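Local coordinates for probable E3 ubiquitin-protein ligase HERC1 (PDB 4QT6) that probably acts as an E3 ubiquitin ligase, its SPRY (B30.2) domain forming a beta-sandwich of the kind that commonly mediates protein-protein recognition, at residues R70-Y81 with H87-F98. Sequence-based numbering, arbitrary orientation. Where two conformers were deposited one is given.
Sequences RTTSDMWLYRAY and HNGEQTLTLSSF. With ARF (formamide), chain B; ARF (formamide), chain C.
His87 lies flat on one face of the Trp76 indole in an offset stack, its ring centroid 3.5 Å from that of the five-membered ring and the planes 6° apart. CG of His87 stands anti to the backbone N (chi1 -179°), which carries the imidazole across to strand 75-79, where His87 ND1 donates to Met75 O over 2.7 Å, nearly straight (169°) and in the ring plane, which fixes the ring's rotation. Replacing the Trp76 indole by an alanine would probably strip His87 of its stacking partner, leaving a gap over that face and the imidazole freer to tilt about its bond to Met75 O. Tyr78 is sandwiched: Phe98 turns an edge onto one face, CE1 over the ring centre, while Leu95 CD1 lies over the opposite face toward the rim. Tyr78 OH donates to Ser96 O (2.6 Å) and accepts from a formamide N (2.9 Å); Ser96 N in turn donates to the formamide O. Phe98 lays its own face over Ala80 CA, a CH-pi contact 3.5 Å from the ring centroid, and its backbone N donates to Ala80 O. At the far end, Asn88 N donates to Thr72 O, which a water links to Gly89 N. Arg70 NH1 forms a salt bridge of 3.2 Å with Glu90 OE1, approached from above the carboxylate plane. Arg79 is held by Tyr86 and Tyr143 and gives NH2 to a second formamide, which lies over the Tyr81 ring. Strand 75-79 runs between strands 55-60 and 84-86 in one sheet of the SPRY sandwich; segment 87-98 leads on from 84-86, and Phe117 and Phe128 of the other sheet pack against Tyr78 and Trp76.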
ATOM      1  N   ARG A  70      -0.143   6.668 -11.251  1.00 26.69           N
ATOM      2  CA  ARG A  70       0.544   7.766 -11.936  1.00 29.10           C
ATOM      3  C   ARG A  70      -0.070   9.144 -11.671  1.00 27.08           C
ATOM      4  O   ARG A  70       0.623  10.160 -11.803  1.00 28.68           O
ATOM      5  CB  ARG A  70       0.578   7.490 -13.447  1.00 31.83           C
ATOM      6  CG  ARG A  70       1.373   6.258 -13.821  1.00 35.47           C
ATOM      7  CD  ARG A  70       2.695   6.615 -14.459  1.00 39.00           C
ATOM      8  NE  ARG A  70       3.507   5.422 -14.682  1.00 41.89           N
ATOM      9  CZ  ARG A  70       4.795   5.296 -14.368  1.00 42.44           C
ATOM     10  NH1 ARG A  70       5.475   6.297 -13.814  1.00 45.31           N
ATOM     11  NH2 ARG A  70       5.421   4.151 -14.626  1.00 46.29           N
ATOM     12  N   THR A  71      -1.354   9.186 -11.299  1.00 24.39           N
ATOM     13  CA  THR A  71      -2.078  10.442 -11.104  1.00 23.79           C
ATOM     14  C   THR A  71      -2.701  10.657  -9.727  1.00 24.46           C
ATOM     15  O   THR A  71      -2.947  11.793  -9.342  1.00 23.50           O
ATOM     16  CB  THR A  71      -3.201  10.618 -12.134  1.00 24.36           C
ATOM     17  OG1 THR A  71      -4.180   9.572 -12.002  1.00 24.35           O
ATOM     18  CG2 THR A  71      -2.624  10.585 -13.527  1.00 24.75           C
ATOM     19  N   THR A  72      -2.967   9.577  -8.986  1.00 23.20           N
ATOM     20  CA  THR A  72      -3.796   9.708  -7.804  1.00 21.63           C
ATOM     21  C   THR A  72      -3.239  10.632  -6.711  1.00 20.46           C
ATOM     22  O   THR A  72      -2.064  10.599  -6.408  1.00 21.82           O
ATOM     23  CB  THR A  72      -4.093   8.320  -7.152  1.00 21.97           C
ATOM     24  OG1 THR A  72      -5.014   8.497  -6.074  1.00 23.08           O
ATOM     25  CG2 THR A  72      -2.853   7.658  -6.679  1.00 24.16           C
ATOM     26  N   SER A  73      -4.130  11.452  -6.173  1.00 20.44           N
ATOM     27  CA  SER A  73      -3.917  12.191  -4.924  1.00 21.15           C
ATOM     28  C   SER A  73      -4.768  11.622  -3.785  1.00 21.47           C
ATOM     29  O   SER A  73      -4.725  12.137  -2.666  1.00 22.54           O
ATOM     30  CB  SER A  73      -4.239  13.678  -5.148  1.00 22.12           C
ATOM     31  OG  SER A  73      -3.255  14.252  -6.014  1.00 24.41           O
ATOM     32  N   ASP A  74      -5.521  10.551  -4.062  1.00 20.49           N
ATOM     33  CA  ASP A  74      -6.277   9.869  -3.004  1.00 20.78           C
ATOM     34  C   ASP A  74      -5.386   8.923  -2.217  1.00 19.06           C
ATOM     35  O   ASP A  74      -5.692   8.628  -1.048  1.00 19.31           O
ATOM     36  CB  ASP A  74      -7.461   9.095  -3.579  1.00 21.71           C
ATOM     37  CG  ASP A  74      -8.591   9.994  -4.009  1.00 24.80           C
ATOM     38  OD1 ASP A  74      -8.734  11.110  -3.443  1.00 27.36           O
ATOM     39  OD2 ASP A  74      -9.346   9.560  -4.900  1.00 28.77           O
HETATM   40  N   MSE A  75      -4.310   8.475  -2.847  1.00 18.11           N
HETATM   41  CA  MSE A  75      -3.394   7.475  -2.280  1.00 17.90           C
HETATM   42  C   MSE A  75      -1.977   7.987  -2.244  1.00 18.18           C
HETATM   43  O   MSE A  75      -1.578   8.884  -3.008  1.00 17.92           O
HETATM   44  CB  MSE A  75      -3.441   6.165  -3.071  1.00 18.82           C
HETATM   45  CG  MSE A  75      -4.878   5.715  -3.309  1.00 19.06           C
HETATM   46 SE   MSE A  75      -4.851   3.959  -4.229  1.00 22.99          SE
HETATM   47  CE  MSE A  75      -6.608   3.373  -3.603  1.00 22.07           C
ATOM     48  N   TRP A  76      -1.206   7.414  -1.354  1.00 17.34           N
ATOM     49  CA  TRP A  76       0.229   7.620  -1.253  1.00 18.11           C
ATOM     50  C   TRP A  76       0.834   6.235  -1.410  1.00 18.70           C
ATOM     51  O   TRP A  76       0.602   5.344  -0.571  1.00 17.98           O
ATOM     52  CB  TRP A  76       0.602   8.186   0.121  1.00 17.64           C
ATOM     53  CG  TRP A  76       0.343   9.653   0.353  1.00 18.22           C
ATOM     54  CD1 TRP A  76       1.288  10.645   0.354  1.00 19.34           C
ATOM     55  CD2 TRP A  76      -0.898  10.287   0.676  1.00 18.64           C
ATOM     56  NE1 TRP A  76       0.708  11.843   0.614  1.00 19.62           N
ATOM     57  CE2 TRP A  76      -0.626  11.670   0.841  1.00 19.04           C
ATOM     58  CE3 TRP A  76      -2.217   9.846   0.806  1.00 18.99           C
ATOM     59  CZ2 TRP A  76      -1.623  12.586   1.143  1.00 19.57           C
ATOM     60  CZ3 TRP A  76      -3.204  10.769   1.118  1.00 19.58           C
ATOM     61  CH2 TRP A  76      -2.896  12.123   1.298  1.00 19.55           C
ATOM     62  N   LEU A  77       1.578   6.011  -2.487  1.00 18.13           N
ATOM     63  CA  LEU A  77       1.897   4.655  -2.905  1.00 18.01           C
ATOM     64  C   LEU A  77       3.373   4.421  -3.121  1.00 18.67           C
ATOM     65  O   LEU A  77       4.121   5.320  -3.527  1.00 19.80           O
ATOM     66  CB  LEU A  77       1.146   4.304  -4.180  1.00 18.83           C
ATOM     67  CG  LEU A  77      -0.364   4.285  -4.082  1.00 18.61           C
ATOM     68  CD1 LEU A  77      -0.993   4.150  -5.464  1.00 19.12           C
ATOM     69  CD2 LEU A  77      -0.835   3.166  -3.157  1.00 18.84           C
ATOM     70  N   TYR A  78       3.769   3.174  -2.910  1.00 18.11           N
ATOM     71  CA  TYR A  78       5.143   2.698  -3.001  1.00 19.13           C
ATOM     72  C   TYR A  78       5.104   1.443  -3.882  1.00 20.61           C
ATOM     73  O   TYR A  78       4.413   0.450  -3.597  1.00 20.48           O
ATOM     74  CB  TYR A  78       5.680   2.460  -1.569  1.00 18.20           C
ATOM     75  CG  TYR A  78       7.026   1.822  -1.359  1.00 18.97           C
ATOM     76  CD1 TYR A  78       8.069   2.025  -2.252  1.00 19.36           C
ATOM     77  CD2 TYR A  78       7.295   1.101  -0.187  1.00 19.30           C
ATOM     78  CE1 TYR A  78       9.309   1.436  -2.032  1.00 20.89           C
ATOM     79  CE2 TYR A  78       8.535   0.526   0.044  1.00 21.12           C
ATOM     80  CZ  TYR A  78       9.546   0.714  -0.878  1.00 21.08           C
ATOM     81  OH  TYR A  78      10.777   0.119  -0.636  1.00 21.98           O
ATOM     82  N   ARG A  79       5.828   1.520  -4.996  1.00 21.54           N
ATOM     83  CA  ARG A  79       5.728   0.542  -6.088  1.00 21.55           C
ATOM     84  C   ARG A  79       6.782  -0.570  -5.998  1.00 21.88           C
ATOM     85  O   ARG A  79       8.000  -0.294  -5.939  1.00 21.93           O
ATOM     86  CB  ARG A  79       5.849   1.306  -7.413  1.00 22.32           C
ATOM     87  CG  ARG A  79       5.763   0.482  -8.676  1.00 22.33           C
ATOM     88  CD  ARG A  79       5.800   1.413  -9.880  1.00 23.98           C
ATOM     89  NE  ARG A  79       5.974   0.708 -11.145  1.00 24.95           N
ATOM     90  CZ  ARG A  79       6.495   1.251 -12.249  1.00 27.05           C
ATOM     91  NH1 ARG A  79       6.915   2.523 -12.254  1.00 27.59           N
ATOM     92  NH2 ARG A  79       6.605   0.511 -13.347  1.00 27.39           N
ATOM     93  N   ALA A  80       6.315  -1.829  -6.013  1.00 20.05           N
ATOM     94  CA  ALA A  80       7.174  -2.978  -5.827  1.00 21.62           C
ATOM     95  C   ALA A  80       8.259  -3.050  -6.899  1.00 21.96           C
ATOM     96  O   ALA A  80       9.436  -3.236  -6.592  1.00 22.74           O
ATOM     97  CB  ALA A  80       6.346  -4.247  -5.838  1.00 21.14           C
ATOM     98  N   TYR A  81       7.843  -2.885  -8.145  1.00 23.63           N
ATOM     99  CA  TYR A  81       8.710  -3.177  -9.294  1.00 25.15           C
ATOM    100  C   TYR A  81       9.981  -2.331  -9.317  1.00 26.57           C
ATOM    101  O   TYR A  81      11.046  -2.845  -9.630  1.00 26.64           O
ATOM    102  CB  TYR A  81       7.936  -2.970 -10.590  1.00 25.57           C
ATOM    103  CG  TYR A  81       8.805  -3.057 -11.824  1.00 27.88           C
ATOM    104  CD1 TYR A  81       9.284  -4.275 -12.252  1.00 29.51           C
ATOM    105  CD2 TYR A  81       9.180  -1.918 -12.517  1.00 29.26           C
ATOM    106  CE1 TYR A  81      10.101  -4.368 -13.365  1.00 31.86           C
ATOM    107  CE2 TYR A  81       9.998  -1.999 -13.641  1.00 31.19           C
ATOM    108  CZ  TYR A  81      10.443  -3.236 -14.059  1.00 32.31           C
ATOM    109  OH  TYR A  81      11.261  -3.355 -15.177  1.00 35.21           O
ATOM    110  N   HIS A  87       2.431  10.185  -5.337  1.00 20.53           N
ATOM    111  CA  HIS A  87       1.344  10.943  -4.779  1.00 20.16           C
ATOM    112  C   HIS A  87       1.231  12.218  -5.615  1.00 22.19           C
ATOM    113  O   HIS A  87       2.182  12.982  -5.678  1.00 21.97           O
ATOM    114  CB  HIS A  87       1.549  11.283  -3.294  1.00 20.75           C
ATOM    115  CG  HIS A  87       0.404  12.052  -2.745  1.00 20.59           C
ATOM    116  ND1 HIS A  87      -0.820  11.473  -2.483  1.00 20.28           N
ATOM    117  CD2 HIS A  87       0.257  13.376  -2.498  1.00 19.81           C
ATOM    118  CE1 HIS A  87      -1.666  12.403  -2.095  1.00 20.02           C
ATOM    119  NE2 HIS A  87      -1.034  13.560  -2.077  1.00 20.84           N
ATOM    120  N   ASN A  88       0.102  12.418  -6.266  1.00 21.55           N
ATOM    121  CA  ASN A  88      -0.029  13.513  -7.248  1.00 24.37           C
ATOM    122  C   ASN A  88       1.104  13.382  -8.269  1.00 24.87           C
ATOM    123  O   ASN A  88       1.723  14.383  -8.675  1.00 27.26           O
ATOM    124  CB  ASN A  88      -0.005  14.876  -6.550  1.00 25.28           C
ATOM    125  CG  ASN A  88      -0.359  16.014  -7.481  1.00 25.94           C
ATOM    126  OD1 ASN A  88      -1.195  15.861  -8.361  1.00 25.60           O
ATOM    127  ND2 ASN A  88       0.266  17.171  -7.270  1.00 26.21           N
ATOM    128  N   GLY A  89       1.402  12.143  -8.655  1.00 24.16           N
ATOM    129  CA  GLY A  89       2.458  11.852  -9.604  1.00 25.15           C
ATOM    130  C   GLY A  89       3.671  11.187  -9.009  1.00 23.56           C
ATOM    131  O   GLY A  89       3.815  11.099  -7.782  1.00 24.52           O
ATOM    132  N   GLU A  90       4.563  10.721  -9.874  1.00 24.19           N
ATOM    133  CA  GLU A  90       5.790  10.061  -9.466  1.00 25.25           C
ATOM    134  C   GLU A  90       6.715  11.062  -8.822  1.00 26.69           C
ATOM    135  O   GLU A  90       6.947  12.168  -9.363  1.00 27.13           O
ATOM    136  CB  GLU A  90       6.512   9.400 -10.651  1.00 26.12           C
ATOM    137  CG  GLU A  90       7.649   8.467 -10.249  1.00 27.46           C
ATOM    138  CD  GLU A  90       8.252   7.714 -11.426  1.00 30.92           C
ATOM    139  OE1 GLU A  90       7.851   6.552 -11.687  1.00 29.31           O
ATOM    140  OE2 GLU A  90       9.137   8.289 -12.105  1.00 32.02           O
ATOM    141  N   GLN A  91       7.246  10.696  -7.669  1.00 26.12           N
ATOM    142  CA  GLN A  91       8.141  11.568  -6.928  1.00 27.41           C
ATOM    143  C   GLN A  91       9.586  11.331  -7.336  1.00 27.66           C
ATOM    144  O   GLN A  91       9.915  10.331  -7.961  1.00 27.48           O
ATOM    145  CB  GLN A  91       7.985  11.324  -5.425  1.00 28.22           C
ATOM    146  CG  GLN A  91       6.578  11.592  -4.932  1.00 29.22           C
ATOM    147  CD  GLN A  91       6.099  12.967  -5.330  1.00 30.76           C
ATOM    148  OE1 GLN A  91       5.175  13.114  -6.119  1.00 30.45           O
ATOM    149  NE2 GLN A  91       6.773  13.992  -4.820  1.00 31.31           N
ATOM    150  N   THR A  92      10.462  12.252  -6.944  1.00 31.94           N
ATOM    151  CA  THR A  92      11.875  12.096  -7.219  1.00 33.16           C
ATOM    152  C   THR A  92      12.480  10.965  -6.410  1.00 32.25           C
ATOM    153  O   THR A  92      13.217  10.130  -6.948  1.00 31.64           O
ATOM    154  CB  THR A  92      12.636  13.397  -6.917  1.00 36.87           C
ATOM    155  OG1 THR A  92      12.065  14.457  -7.695  1.00 39.70           O
ATOM    156  CG2 THR A  92      14.107  13.243  -7.268  1.00 39.57           C
ATOM    157  N   LEU A  93      12.170  10.938  -5.120  1.00 31.71           N
ATOM    158  CA  LEU A  93      12.746   9.929  -4.230  1.00 31.94           C
ATOM    159  C   LEU A  93      12.333   8.525  -4.657  1.00 31.13           C
ATOM    160  O   LEU A  93      11.151   8.242  -4.864  1.00 30.83           O
ATOM    161  CB  LEU A  93      12.323  10.168  -2.783  1.00 33.14           C
ATOM    162  CG  LEU A  93      12.775   9.152  -1.733  1.00 33.72           C
ATOM    163  CD1 LEU A  93      14.291   9.080  -1.590  1.00 36.40           C
ATOM    164  CD2 LEU A  93      12.133   9.480  -0.395  1.00 35.78           C
ATOM    165  N   THR A  94      13.313   7.647  -4.780  1.00 30.41           N
ATOM    166  CA  THR A  94      13.066   6.249  -5.096  1.00 32.05           C
ATOM    167  C   THR A  94      13.604   5.425  -3.932  1.00 31.48           C
ATOM    168  O   THR A  94      14.699   5.684  -3.426  1.00 32.42           O
ATOM    169  CB  THR A  94      13.751   5.880  -6.430  1.00 33.94           C
ATOM    170  OG1 THR A  94      13.279   6.764  -7.454  1.00 35.51           O
ATOM    171  CG2 THR A  94      13.452   4.456  -6.855  1.00 34.54           C
ATOM    172  N   LEU A  95      12.823   4.454  -3.467  1.00 28.51           N
ATOM    173  CA  LEU A  95      13.263   3.585  -2.393  1.00 27.18           C
ATOM    174  C   LEU A  95      13.592   2.216  -2.973  1.00 27.54           C
ATOM    175  O   LEU A  95      13.675   2.065  -4.196  1.00 28.30           O
ATOM    176  CB  LEU A  95      12.188   3.520  -1.293  1.00 26.47           C
ATOM    177  CG  LEU A  95      11.799   4.828  -0.596  1.00 27.60           C
ATOM    178  CD1 LEU A  95      10.687   4.594   0.429  1.00 28.07           C
ATOM    179  CD2 LEU A  95      13.004   5.492   0.065  1.00 29.05           C
ATOM    180  N   SER A  96      13.820   1.216  -2.127  1.00 26.41           N
ATOM    181  CA  SER A  96      14.153  -0.100  -2.642  1.00 28.48           C
ATOM    182  C   SER A  96      12.953  -0.719  -3.349  1.00 28.90           C
ATOM    183  O   SER A  96      11.813  -0.503  -2.955  1.00 27.48           O
ATOM    184  CB  SER A  96      14.607  -1.036  -1.521  1.00 29.65           C
ATOM    185  OG  SER A  96      15.780  -0.537  -0.879  1.00 32.34           O
ATOM    186  N   SER A  97      13.224  -1.487  -4.394  1.00 27.12           N
ATOM    187  CA  SER A  97      12.209  -2.345  -4.981  0.70 26.76           C
ATOM    188  C   SER A  97      11.888  -3.463  -3.990  1.00 25.50           C
ATOM    189  O   SER A  97      12.643  -3.712  -3.054  1.00 24.20           O
ATOM    190  CB  SER A  97      12.695  -2.937  -6.310  0.70 28.19           C
ATOM    191  OG  SER A  97      13.825  -3.763  -6.109  0.70 29.69           O
ATOM    192  N   PHE A  98      10.747  -4.114  -4.173  1.00 24.51           N
ATOM    193  CA  PHE A  98      10.409  -5.253  -3.337  1.00 23.24           C
ATOM    194  C   PHE A  98       9.557  -6.235  -4.117  1.00 22.89           C
ATOM    195  O   PHE A  98       9.051  -5.912  -5.200  1.00 23.11           O
ATOM    196  CB  PHE A  98       9.748  -4.815  -2.018  1.00 22.65           C
ATOM    197  CG  PHE A  98       8.507  -3.966  -2.191  1.00 20.99           C
ATOM    198  CD1 PHE A  98       8.607  -2.592  -2.331  1.00 20.92           C
ATOM    199  CD2 PHE A  98       7.243  -4.532  -2.181  1.00 21.03           C
ATOM    200  CE1 PHE A  98       7.481  -1.796  -2.470  1.00 20.02           C
ATOM    201  CE2 PHE A  98       6.110  -3.740  -2.319  1.00 19.83           C
ATOM    202  CZ  PHE A  98       6.222  -2.377  -2.473  1.00 20.63           C
TER
HETATM  203  N   ARF B2201       6.243  -4.470 -13.869  1.00 29.08           N
HETATM  204  C   ARF B2201       6.359  -3.161 -14.082  1.00 29.52           C
HETATM  205  O   ARF B2201       5.798  -2.356 -13.355  1.00 27.79           O
HETATM  206  N   ARF C2202      12.135   1.178   1.694  0.50 24.39           N
HETATM  207  C   ARF C2202      13.420   1.536   1.810  0.50 25.80           C
HETATM  208  O   ARF C2202      14.152   1.485   0.830  0.50 25.66           O
HETATM  209  O   HOH W   1       0.152   9.714  -7.839  1.00 20.72           O